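Local coordinates for protein glycerol trinitrate reductase (Agrobacterium tumefaciens, PDB 5EPD) that probably acts as an FMN-dependent oxidoreductase of the Old Yellow Enzyme family, named for the reduction of glycerol trinitrate, at residues A[194-208]-A[246-260]. Residues are numbered along the deposited sequence; the frame is centred on the assembly and turned at random.
Sequences EVHGANGYLLEQFAK and GIRISPVSPANGISC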
# COMPACT_ATOMS: atom_id res chain seq x y z
N GLU A 194 1.92 -4.09 5.35
CA GLU A 194 1.85 -4.46 3.95
C GLU A 194 3.03 -3.80 3.21
O GLU A 194 3.08 -2.60 3.06
CB GLU A 194 0.53 -4.03 3.33
CG GLU A 194 0.44 -4.45 1.89
CD GLU A 194 -0.84 -4.05 1.22
OE1 GLU A 194 -0.78 -3.12 0.38
OE2 GLU A 194 -1.87 -4.69 1.52
N VAL A 195 3.97 -4.59 2.75
CA VAL A 195 5.12 -4.11 1.98
C VAL A 195 4.61 -3.56 0.64
O VAL A 195 3.92 -4.27 -0.11
CB VAL A 195 6.16 -5.27 1.80
CG1 VAL A 195 7.31 -4.88 0.87
CG2 VAL A 195 6.70 -5.70 3.16
N HIS A 196 4.92 -2.30 0.32
CA HIS A 196 4.49 -1.77 -0.99
C HIS A 196 5.44 -2.26 -2.12
O HIS A 196 6.51 -1.65 -2.40
CB HIS A 196 4.35 -0.23 -0.96
CG HIS A 196 3.45 0.33 -2.05
ND1 HIS A 196 3.07 -0.40 -3.16
CD2 HIS A 196 2.90 1.55 -2.19
CE1 HIS A 196 2.29 0.35 -3.92
NE2 HIS A 196 2.17 1.54 -3.35
N GLY A 197 5.04 -3.36 -2.78
CA GLY A 197 5.82 -3.96 -3.86
C GLY A 197 5.28 -3.64 -5.25
O GLY A 197 5.68 -4.29 -6.24
N ALA A 198 4.42 -2.60 -5.34
CA ALA A 198 3.63 -2.27 -6.55
C ALA A 198 3.80 -0.84 -7.01
O ALA A 198 4.53 -0.04 -6.40
CB ALA A 198 2.14 -2.52 -6.27
N ASN A 199 3.11 -0.55 -8.12
CA ASN A 199 2.75 0.80 -8.55
C ASN A 199 3.96 1.68 -8.85
O ASN A 199 3.93 2.91 -8.65
CB ASN A 199 1.80 1.46 -7.53
CG ASN A 199 0.52 0.64 -7.29
OD1 ASN A 199 0.21 -0.32 -8.01
ND2 ASN A 199 -0.25 1.04 -6.28
N GLY A 200 5.03 1.03 -9.31
CA GLY A 200 6.23 1.71 -9.83
C GLY A 200 7.25 2.21 -8.82
O GLY A 200 8.19 2.90 -9.19
N TYR A 201 7.07 1.88 -7.54
CA TYR A 201 7.96 2.37 -6.48
C TYR A 201 9.16 1.43 -6.33
O TYR A 201 9.31 0.53 -7.16
CB TYR A 201 7.15 2.53 -5.20
CG TYR A 201 6.03 3.54 -5.40
CD1 TYR A 201 6.31 4.88 -5.68
CD2 TYR A 201 4.69 3.15 -5.35
CE1 TYR A 201 5.30 5.80 -5.88
CE2 TYR A 201 3.68 4.07 -5.55
CZ TYR A 201 3.99 5.40 -5.80
OH TYR A 201 2.99 6.31 -6.00
N LEU A 202 10.00 1.64 -5.31
CA LEU A 202 11.38 1.11 -5.30
C LEU A 202 11.46 -0.36 -5.66
O LEU A 202 12.24 -0.79 -6.55
CB LEU A 202 12.06 1.33 -3.95
CG LEU A 202 13.53 0.90 -3.86
CD1 LEU A 202 14.42 1.67 -4.83
CD2 LEU A 202 14.08 1.07 -2.45
N LEU A 203 10.65 -1.15 -4.96
CA LEU A 203 10.84 -2.59 -5.04
C LEU A 203 10.41 -3.12 -6.40
O LEU A 203 10.98 -4.10 -6.88
CB LEU A 203 10.10 -3.31 -3.89
CG LEU A 203 10.36 -2.77 -2.47
CD1 LEU A 203 9.57 -3.54 -1.41
CD2 LEU A 203 11.85 -2.77 -2.17
N GLU A 204 9.40 -2.48 -7.02
CA GLU A 204 8.95 -2.85 -8.36
C GLU A 204 9.95 -2.34 -9.41
O GLU A 204 10.15 -2.97 -10.48
CB GLU A 204 7.54 -2.31 -8.68
CG GLU A 204 7.04 -2.73 -10.08
CD GLU A 204 5.67 -2.17 -10.49
OE1 GLU A 204 5.57 -0.97 -10.83
OE2 GLU A 204 4.71 -2.96 -10.53
N GLN A 205 10.61 -1.21 -9.12
CA GLN A 205 11.61 -0.69 -10.04
C GLN A 205 12.69 -1.76 -10.22
O GLN A 205 13.22 -1.91 -11.30
CB GLN A 205 12.25 0.59 -9.50
CG GLN A 205 11.43 1.84 -9.70
CD GLN A 205 11.73 2.88 -8.64
OE1 GLN A 205 12.90 3.15 -8.32
NE2 GLN A 205 10.68 3.46 -8.07
N PHE A 206 13.00 -2.46 -9.13
CA PHE A 206 13.98 -3.54 -9.15
C PHE A 206 13.44 -4.77 -9.87
O PHE A 206 14.16 -5.40 -10.64
CB PHE A 206 14.41 -3.93 -7.71
CG PHE A 206 15.60 -3.16 -7.18
CD1 PHE A 206 15.43 -1.92 -6.59
CD2 PHE A 206 16.89 -3.69 -7.27
CE1 PHE A 206 16.52 -1.21 -6.09
CE2 PHE A 206 17.98 -2.98 -6.78
CZ PHE A 206 17.80 -1.75 -6.18
N ALA A 207 12.18 -5.12 -9.58
CA ALA A 207 11.52 -6.27 -10.14
C ALA A 207 11.32 -6.25 -11.68
O ALA A 207 11.43 -7.29 -12.34
CB ALA A 207 10.18 -6.47 -9.45
N LYS A 208 11.02 -5.07 -12.22
CA LYS A 208 10.72 -4.92 -13.66
C LYS A 208 11.91 -4.40 -14.49
O LYS A 208 12.54 -3.40 -14.16
CB LYS A 208 9.47 -4.03 -13.83
CG LYS A 208 8.21 -4.73 -13.32
CD LYS A 208 6.94 -3.90 -13.49
CE LYS A 208 5.72 -4.73 -13.09
NZ LYS A 208 4.46 -3.93 -13.08
N GLY A 246 2.11 -8.83 4.98
CA GLY A 246 1.50 -8.94 3.66
C GLY A 246 2.38 -8.18 2.69
O GLY A 246 3.27 -7.44 3.11
N ILE A 247 2.13 -8.37 1.40
CA ILE A 247 2.77 -7.58 0.38
C ILE A 247 1.71 -7.25 -0.66
O ILE A 247 0.77 -8.05 -0.87
CB ILE A 247 3.97 -8.35 -0.24
CG1 ILE A 247 4.74 -7.48 -1.21
CG2 ILE A 247 3.49 -9.62 -0.94
CD1 ILE A 247 5.98 -8.17 -1.73
N ARG A 248 1.83 -6.07 -1.27
CA ARG A 248 1.05 -5.70 -2.47
C ARG A 248 1.93 -5.77 -3.72
O ARG A 248 3.04 -5.28 -3.68
CB ARG A 248 0.51 -4.28 -2.33
CG ARG A 248 -0.53 -3.87 -3.37
CD ARG A 248 -1.12 -2.48 -3.09
NE ARG A 248 -2.58 -2.44 -3.30
CZ ARG A 248 -3.29 -1.37 -3.69
NH1 ARG A 248 -2.68 -0.23 -3.95
NH2 ARG A 248 -4.62 -1.45 -3.84
N ILE A 249 1.41 -6.34 -4.82
CA ILE A 249 2.07 -6.33 -6.14
C ILE A 249 1.10 -5.97 -7.25
O ILE A 249 -0.11 -6.12 -7.13
CB ILE A 249 2.68 -7.71 -6.51
CG1 ILE A 249 1.57 -8.77 -6.61
CG2 ILE A 249 3.72 -8.11 -5.47
CD1 ILE A 249 2.01 -10.18 -6.95
N SER A 250 1.66 -5.53 -8.36
CA SER A 250 0.89 -5.10 -9.52
C SER A 250 1.62 -5.61 -10.78
O SER A 250 2.38 -4.84 -11.41
CB SER A 250 0.82 -3.57 -9.55
OG SER A 250 2.13 -2.97 -9.62
N PRO A 251 1.44 -6.91 -11.13
CA PRO A 251 2.16 -7.54 -12.25
C PRO A 251 2.12 -6.76 -13.56
O PRO A 251 3.16 -6.59 -14.21
CB PRO A 251 1.44 -8.88 -12.41
CG PRO A 251 0.98 -9.20 -11.04
CD PRO A 251 0.55 -7.87 -10.45
N VAL A 252 0.93 -6.30 -13.94
CA VAL A 252 0.72 -5.58 -15.18
C VAL A 252 0.69 -4.08 -14.92
O VAL A 252 -0.23 -3.56 -14.31
CB VAL A 252 -0.58 -6.03 -15.84
CG1 VAL A 252 -0.73 -5.39 -17.22
CG2 VAL A 252 -0.62 -7.55 -15.96
N SER A 253 1.71 -3.37 -15.39
CA SER A 253 1.78 -1.91 -15.20
C SER A 253 0.68 -1.24 -16.04
O SER A 253 0.20 -1.84 -17.02
CB SER A 253 3.15 -1.38 -15.64
OG SER A 253 4.23 -2.16 -15.13
N PRO A 254 0.29 -0.02 -15.69
CA PRO A 254 -0.53 0.72 -16.63
C PRO A 254 0.34 1.17 -17.81
O PRO A 254 1.55 0.87 -17.84
CB PRO A 254 -1.02 1.92 -15.82
CG PRO A 254 0.07 2.16 -14.83
CD PRO A 254 0.64 0.80 -14.51
N ALA A 255 -0.27 1.90 -18.75
CA ALA A 255 0.41 2.40 -19.95
C ALA A 255 1.66 3.24 -19.63
O ALA A 255 2.70 3.05 -20.25
CB ALA A 255 -0.57 3.22 -20.80
N ASN A 256 1.56 4.14 -18.66
CA ASN A 256 2.69 4.99 -18.25
C ASN A 256 3.49 4.43 -17.05
O ASN A 256 4.28 5.16 -16.43
CB ASN A 256 2.18 6.38 -17.91
CG ASN A 256 1.49 6.42 -16.55
OD1 ASN A 256 0.97 5.40 -16.06
ND2 ASN A 256 1.49 7.59 -15.92
N GLY A 257 3.28 3.15 -16.72
CA GLY A 257 4.06 2.48 -15.68
C GLY A 257 5.41 1.97 -16.20
O GLY A 257 5.95 2.47 -17.20
N ILE A 258 5.95 0.96 -15.52
CA ILE A 258 7.26 0.42 -15.83
C ILE A 258 7.13 -0.72 -16.85
O ILE A 258 6.42 -1.69 -16.61
CB ILE A 258 7.98 -0.11 -14.57
CG1 ILE A 258 7.91 0.92 -13.42
CG2 ILE A 258 9.43 -0.46 -14.91
CD1 ILE A 258 8.73 0.57 -12.19
N SER A 259 7.83 -0.63 -17.98
CA SER A 259 7.81 -1.73 -18.95
C SER A 259 8.38 -2.98 -18.25
O SER A 259 9.24 -2.88 -17.35
CB SER A 259 8.54 -1.40 -20.28
OG SER A 259 9.96 -1.38 -20.18
N CYS A 260 7.82 -4.12 -18.64
CA CYS A 260 8.17 -5.43 -18.10
C CYS A 260 7.96 -6.46 -19.22
O CYS A 260 6.82 -6.82 -19.54
CB CYS A 260 7.31 -5.76 -16.86
SG CYS A 260 7.61 -7.42 -16.18
O HOH W 1 4.68 -5.04 -8.66
O HOH W 2 0.47 -0.70 -11.19
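Glu194 reaches with its extended chain along the barrel-lining face of two neighbouring parallel strands and lays OE1 3.2 Å from Arg248 CB. OE1 packs on the Arg248 methylenes but lies well out of the guanidinium plane, so the opposite charges are near without a salt bridge; OE2 bonds to Tyr281 and His283, and OE1 weakly to Gln120. On the other face Val195 CB packs on Ile247 CG1, while its backbone N and O bond to Gly246 O and Arg248 N, two nearly straight bonds of a parallel ladder. Gly197 N adds a weak bond to Arg248 O, and a bridging water joins Gly197 O, Glu204 OE2 and Ser250 N. Beyond it Ser250 OG, set between the backbone N and the carbonyl carbon (chi1 60°), takes the N-H of Asn199 at 3.0 Å and lies 2.7 Å from Glu204 OE2. Against the CA of Gly200 and the CG of Gln205 rests Ile258 CD1. Lys208, stretched out from CG onward, packs CB on Ile258 CG2 and CG on Cys260 CB and buries NZ among oxygens: Glu204 OE2 at 2.7 Å, met from above the carboxylate plane, Ser253 OG at 2.7 Å, Ser250 O at 2.8 Å and, weakly, Pro251 O. The Glu204 salt bridge holds the ammonium in place; the other bonds tie the end of helix 202-207 to the loop after strand 245-249. The pair forms the fourth and fifth TIM-barrel strands with the segments that follow them; strands 117-122 and 281-284 flank them, and Ile247 packs outward on helices 227-240 and 263-276.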